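Local coordinates for protein GRMZM2G135359 pseudokinase (Zea mays, PDB 6CPY) that probably acts in signalling as the pseudokinase domain of a membrane-spanning maize receptor-like kinase, its ATP binding and catalysis being uncertain, at residues A[145-150]-A[262-267]; A[138-143]-A[182-187]. All blocks are in the same frame, centred on the assembly; numbering follows the deposited sequence.

How the contacts relate
Helix 144-164 and the loop that leads into it connect the two contacts, whose centres are about 10 Å apart on the same side of the chain's centre. Arg147 of contact 1 turns back to Leu142 of contact 2, its NE lying 2.8 Å from that residue's backbone O, a probable hydrogen bond. Further along the helix, CG1 of Ile150 packs 3.3 Å from O of Phe184, and Arg149 makes a long, weak ion pair with Asp183. In contact 1 the helix meets the loop before helix 269-282, whereas in contact 2 the loop meets the turn before strand 186-188. In protein kinases this strand leads toward the nucleotide cleft; the structure is of the apo form.

Contact 1. Residues A[145-150]-A[262-267]; sequences MARLRI and PSIGFF
Ser263 meets the edge of the Arg147 guanidinium, its OG near the group's plane and 3.1 Å from NH2. A chi1 of 67° sets this hydroxyl between the backbone N and the carbonyl carbon, while the backbone N of Ser263 bonds to Asp261. Next along the chain, Ile264 meets a different surface of the same group: its CG1 stands 3.2 Å above the plane, over the centre, and 3.3 Å from CZ of Arg147. The methyl CD1 of Ile264 runs on toward NH1, at 3.7 Å. Arg147 reaches this place because its chain is extended from CG to NE. Its NH1 carries the main polar load, with a salt bridge to Asp261 and a hydrogen bond to the carbonyl of Ile228, so its buried charge is probably compensated. A leucine in place of Arg147 would probably leave Asp261 without its charge mate, the Ile228 carbonyl without this donor, and Ile264 without its flat support. At Gly265, N bonds back to O of Pro262 at 3.2 Å, closing the 3-10 turn. The arrangement belongs to the helical C-lobe of the protein kinase fold, where an arginine near the start of helix 144-164 joins it to the loop before helix 269-282.

Contact 2. Residues A[138-143]-A[182-187]; sequences EAEKLD and DDFAAK
Phe184 directs its ring at the 138-143 loop and meets Leu142 and Glu140 along neighbouring ring atoms, CD1 and CE1 for the first and CZ for the second. The leucine crosses the phenylalanine at a slant, and its methyl CD2 lies 3.6 Å from CD1 of Phe184 in a plain apolar contact. Glu140 arrives differently: its chain and that of Phe184 cross at about a right angle, carboxylate and ring planes are turned 73° apart, and OE1 of Glu140 comes to 3.6 Å from CZ of Phe184. That reach follows from an extended glutamate, with CG anti to the backbone N (chi1 -170°). Phe184 itself sits in the left-handed backbone region, in the turn before strand 186-188. Its ring also makes an edge-to-face contact with His133 of helix 130-135, and the same histidine touches Leu142 and bonds through ND1 to the carbonyl of Glu140. Thus the histidine contacts both the loop backbone and the ring. Leu142 continues inward onto Leu130 and Ile150, and the next residue, Asp143, N-caps helix 144-164 by bonding to N of Ala146. In the kinase C-lobe this joins the loop between two helices to the turn of the small antiparallel hairpin 178-180/186-188.

Contact 1. Residues A[145-150]-A[262-267]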
loop_
_atom_site.group_PDB
_atom_site.type_symbol
_atom_site.label_atom_id
_atom_site.label_comp_id
_atom_site.label_asym_id
_atom_site.label_seq_id
_atom_site.Cartn_x
_atom_site.Cartn_y
_atom_site.Cartn_z
ATOM N N MET A 145 19.204 -5.226 -6.151
ATOM C CA MET A 145 18.197 -6.143 -6.684
ATOM C C MET A 145 16.940 -6.125 -5.827
ATOM O O MET A 145 15.836 -6.178 -6.355
ATOM C CB MET A 145 18.744 -7.573 -6.815
ATOM C CG MET A 145 19.783 -7.731 -7.918
ATOM S SD MET A 145 19.236 -7.086 -9.506
ATOM C CE MET A 145 17.711 -8.004 -9.715
ATOM N N ALA A 146 17.110 -6.043 -4.512
ATOM C CA ALA A 146 15.966 -5.900 -3.617
ATOM C C ALA A 146 15.154 -4.647 -3.951
ATOM O O ALA A 146 13.924 -4.703 -4.030
ATOM C CB ALA A 146 16.421 -5.866 -2.170
ATOM N N ARG A 147 15.842 -3.530 -4.179
ATOM C CA ARG A 147 15.162 -2.293 -4.530
ATOM C C ARG A 147 14.444 -2.350 -5.880
ATOM O O ARG A 147 13.373 -1.796 -6.026
ATOM C CB ARG A 147 16.115 -1.115 -4.448
ATOM C CG ARG A 147 16.583 -0.898 -3.025
ATOM C CD ARG A 147 17.180 0.465 -2.794
ATOM N NE ARG A 147 17.968 0.445 -1.565
ATOM C CZ ARG A 147 18.363 1.520 -0.893
ATOM N NH1 ARG A 147 18.040 2.743 -1.287
ATOM N NH2 ARG A 147 19.109 1.353 0.183
ATOM N N LEU A 148 15.041 -3.011 -6.867
ATOM C CA LEU A 148 14.387 -3.179 -8.152
ATOM C C LEU A 148 13.163 -4.081 -8.061
ATOM O O LEU A 148 12.141 -3.785 -8.660
ATOM C CB LEU A 148 15.376 -3.690 -9.208
ATOM C CG LEU A 148 16.034 -2.537 -9.990
ATOM C CD1 LEU A 148 16.557 -1.416 -9.110
ATOM C CD2 LEU A 148 17.140 -3.093 -10.876
ATOM N N ARG A 149 13.276 -5.169 -7.310
ATOM C CA ARG A 149 12.132 -6.041 -7.064
ATOM C C ARG A 149 10.972 -5.314 -6.402
ATOM O O ARG A 149 9.836 -5.508 -6.768
ATOM C CB ARG A 149 12.524 -7.223 -6.185
ATOM C CG ARG A 149 13.357 -8.286 -6.871
ATOM C CD ARG A 149 12.912 -9.665 -6.404
ATOM N NE ARG A 149 12.612 -9.691 -4.978
ATOM C CZ ARG A 149 11.701 -10.479 -4.396
ATOM N NH1 ARG A 149 10.958 -11.331 -5.100
ATOM N NH2 ARG A 149 11.527 -10.407 -3.088
ATOM N N ILE A 150 11.274 -4.482 -5.414
ATOM C CA ILE A 150 10.255 -3.706 -4.731
ATOM C C ILE A 150 9.625 -2.700 -5.698
ATOM O O ILE A 150 8.406 -2.610 -5.804
ATOM C CB ILE A 150 10.848 -3.000 -3.494
ATOM C CG1 ILE A 150 11.147 -4.047 -2.403
ATOM C CG2 ILE A 150 9.912 -1.901 -2.992
ATOM C CD1 ILE A 150 12.113 -3.561 -1.344
ATOM N N PRO A 262 24.014 5.749 -1.142
ATOM C CA PRO A 262 25.233 4.959 -0.842
ATOM C C PRO A 262 24.982 3.605 -0.162
ATOM O O PRO A 262 25.738 2.650 -0.385
ATOM C CB PRO A 262 26.047 5.885 0.082
ATOM C CG PRO A 262 25.494 7.245 -0.136
ATOM C CD PRO A 262 24.054 7.088 -0.534
ATOM N N SER A 263 23.905 3.490 0.610
ATOM C CA SER A 263 23.600 2.236 1.313
ATOM C C SER A 263 23.193 1.077 0.387
ATOM O O SER A 263 23.107 -0.066 0.830
ATOM C CB SER A 263 22.523 2.461 2.388
ATOM O OG SER A 263 21.271 2.792 1.817
ATOM N N ILE A 264 22.910 1.376 -0.885
ATOM C CA ILE A 264 22.651 0.336 -1.889
ATOM C C ILE A 264 23.854 -0.569 -2.115
ATOM O O ILE A 264 23.701 -1.767 -2.384
ATOM C CB ILE A 264 22.238 0.985 -3.223
ATOM C CG1 ILE A 264 20.784 1.437 -3.122
ATOM C CG2 ILE A 264 22.436 0.052 -4.418
ATOM C CD1 ILE A 264 20.371 2.435 -4.178
ATOM N N GLY A 265 25.041 0.014 -2.017
ATOM C CA GLY A 265 26.254 -0.640 -2.459
ATOM C C GLY A 265 26.419 -0.474 -3.961
ATOM O O GLY A 265 26.087 0.574 -4.520
ATOM N N PHE A 266 26.912 -1.513 -4.633
ATOM C CA PHE A 266 27.183 -1.402 -6.071
ATOM C C PHE A 266 25.888 -1.330 -6.854
ATOM O O PHE A 266 24.883 -1.911 -6.447
ATOM C CB PHE A 266 28.031 -2.565 -6.560
ATOM C CG PHE A 266 29.437 -2.541 -6.043
ATOM C CD1 PHE A 266 30.295 -1.501 -6.386
ATOM C CD2 PHE A 266 29.914 -3.566 -5.231
ATOM C CE1 PHE A 266 31.597 -1.477 -5.925
ATOM C CE2 PHE A 266 31.223 -3.550 -4.764
ATOM C CZ PHE A 266 32.068 -2.505 -5.119
ATOM N N PHE A 267 25.910 -0.587 -7.959
ATOM C CA PHE A 267 24.766 -0.508 -8.865
ATOM C C PHE A 267 25.208 -0.339 -10.332
ATOM O O PHE A 267 26.280 0.195 -10.590
ATOM C CB PHE A 267 23.818 0.632 -8.439
ATOM C CG PHE A 267 24.355 2.020 -8.669
ATOM C CD1 PHE A 267 24.129 2.682 -9.870
ATOM C CD2 PHE A 267 25.061 2.685 -7.671
ATOM C CE1 PHE A 267 24.604 3.967 -10.076
ATOM C CE2 PHE A 267 25.554 3.961 -7.877
ATOM C CZ PHE A 267 25.322 4.609 -9.078
#

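Contact 2. Residues A[138-143]-A[182-187]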
loop_
_atom_site.group_PDB
_atom_site.type_symbol
_atom_site.label_atom_id
_atom_site.label_comp_id
_atom_site.label_asym_id
_atom_site.label_seq_id
_atom_site.Cartn_x
_atom_site.Cartn_y
_atom_site.Cartn_z
ATOM N N GLU A 138 18.413 1.633 12.413
ATOM C CA GLU A 138 18.543 0.267 12.917
ATOM C C GLU A 138 17.943 -0.787 11.977
ATOM O O GLU A 138 18.124 -1.985 12.210
ATOM C CB GLU A 138 17.910 0.158 14.298
ATOM N N ALA A 139 17.231 -0.351 10.934
ATOM C CA ALA A 139 16.588 -1.273 9.989
ATOM C C ALA A 139 17.564 -1.804 8.935
ATOM O O ALA A 139 18.523 -1.126 8.559
ATOM C CB ALA A 139 15.404 -0.597 9.312
ATOM N N GLU A 140 17.300 -3.022 8.463
ATOM C CA GLU A 140 18.140 -3.669 7.455
ATOM C C GLU A 140 18.046 -2.931 6.120
ATOM O O GLU A 140 16.943 -2.667 5.622
ATOM C CB GLU A 140 17.734 -5.132 7.263
ATOM C CG GLU A 140 18.706 -5.936 6.411
ATOM C CD GLU A 140 18.189 -7.318 6.064
ATOM O OE1 GLU A 140 17.337 -7.849 6.807
ATOM O OE2 GLU A 140 18.642 -7.877 5.044
ATOM N N LYS A 141 19.207 -2.602 5.555
ATOM C CA LYS A 141 19.273 -1.883 4.285
ATOM C C LYS A 141 19.061 -2.828 3.111
ATOM O O LYS A 141 19.375 -4.022 3.181
ATOM C CB LYS A 141 20.603 -1.125 4.145
ATOM C CG LYS A 141 20.835 -0.057 5.217
ATOM C CD LYS A 141 19.771 1.040 5.201
ATOM C CE LYS A 141 19.672 1.792 6.528
ATOM N NZ LYS A 141 18.263 2.205 6.817
ATOM N N LEU A 142 18.516 -2.271 2.036
ATOM C CA LEU A 142 18.101 -3.035 0.866
ATOM C C LEU A 142 19.127 -2.849 -0.256
ATOM O O LEU A 142 19.481 -1.719 -0.558
ATOM C CB LEU A 142 16.736 -2.519 0.418
ATOM C CG LEU A 142 15.601 -2.673 1.443
ATOM C CD1 LEU A 142 14.435 -1.782 1.061
ATOM C CD2 LEU A 142 15.166 -4.123 1.536
ATOM N N ASP A 143 19.599 -3.939 -0.867
ATOM C CA ASP A 143 20.558 -3.834 -1.986
ATOM C C ASP A 143 19.882 -3.507 -3.326
ATOM O O ASP A 143 18.672 -3.339 -3.376
ATOM C CB ASP A 143 21.450 -5.076 -2.083
ATOM C CG ASP A 143 20.696 -6.351 -2.454
ATOM O OD1 ASP A 143 19.503 -6.320 -2.839
ATOM O OD2 ASP A 143 21.337 -7.412 -2.342
ATOM N N ASP A 182 8.438 -11.619 3.643
ATOM C CA ASP A 182 9.600 -12.311 4.218
ATOM C C ASP A 182 10.854 -12.359 3.321
ATOM O O ASP A 182 11.969 -12.481 3.842
ATOM C CB ASP A 182 9.219 -13.728 4.689
ATOM C CG ASP A 182 8.673 -14.607 3.573
ATOM O OD1 ASP A 182 8.531 -14.138 2.418
ATOM O OD2 ASP A 182 8.372 -15.786 3.867
ATOM N N ASP A 183 10.685 -12.269 1.995
ATOM C CA ASP A 183 11.838 -12.129 1.079
ATOM C C ASP A 183 11.866 -10.764 0.369
ATOM O O ASP A 183 12.385 -10.620 -0.753
ATOM C CB ASP A 183 11.917 -13.297 0.085
ATOM C CG ASP A 183 10.702 -13.413 -0.793
ATOM O OD1 ASP A 183 9.878 -12.469 -0.833
ATOM O OD2 ASP A 183 10.576 -14.467 -1.453
ATOM N N PHE A 184 11.316 -9.770 1.061
ATOM C CA PHE A 184 11.362 -8.365 0.668
ATOM C C PHE A 184 10.663 -8.046 -0.649
ATOM O O PHE A 184 11.071 -7.140 -1.364
ATOM C CB PHE A 184 12.806 -7.860 0.698
ATOM C CG PHE A 184 13.405 -7.914 2.064
ATOM C CD1 PHE A 184 13.236 -6.861 2.945
ATOM C CD2 PHE A 184 14.068 -9.056 2.501
ATOM C CE1 PHE A 184 13.759 -6.915 4.223
ATOM C CE2 PHE A 184 14.589 -9.122 3.785
ATOM C CZ PHE A 184 14.437 -8.045 4.644
ATOM N N ALA A 185 9.604 -8.782 -0.968
ATOM C CA ALA A 185 8.720 -8.377 -2.052
ATOM C C ALA A 185 7.786 -7.275 -1.547
ATOM O O ALA A 185 7.487 -7.192 -0.350
ATOM C CB ALA A 185 7.921 -9.559 -2.571
ATOM N N ALA A 186 7.317 -6.435 -2.462
ATOM C CA ALA A 186 6.433 -5.340 -2.108
ATOM C C ALA A 186 4.996 -5.812 -1.910
ATOM O O ALA A 186 4.496 -6.608 -2.689
ATOM C CB ALA A 186 6.458 -4.272 -3.190
ATOM N N LYS A 187 4.346 -5.283 -0.875
ATOM C CA LYS A 187 2.894 -5.323 -0.745
ATOM C C LYS A 187 2.355 -3.931 -0.455
ATOM O O LYS A 187 2.521 -3.389 0.651
ATOM C CB LYS A 187 2.459 -6.348 0.319
ATOM C CG LYS A 187 2.350 -7.761 -0.249
ATOM C CD LYS A 187 1.716 -8.750 0.724
ATOM C CE LYS A 187 1.690 -10.148 0.149
ATOM N NZ LYS A 187 0.673 -10.328 -0.920
#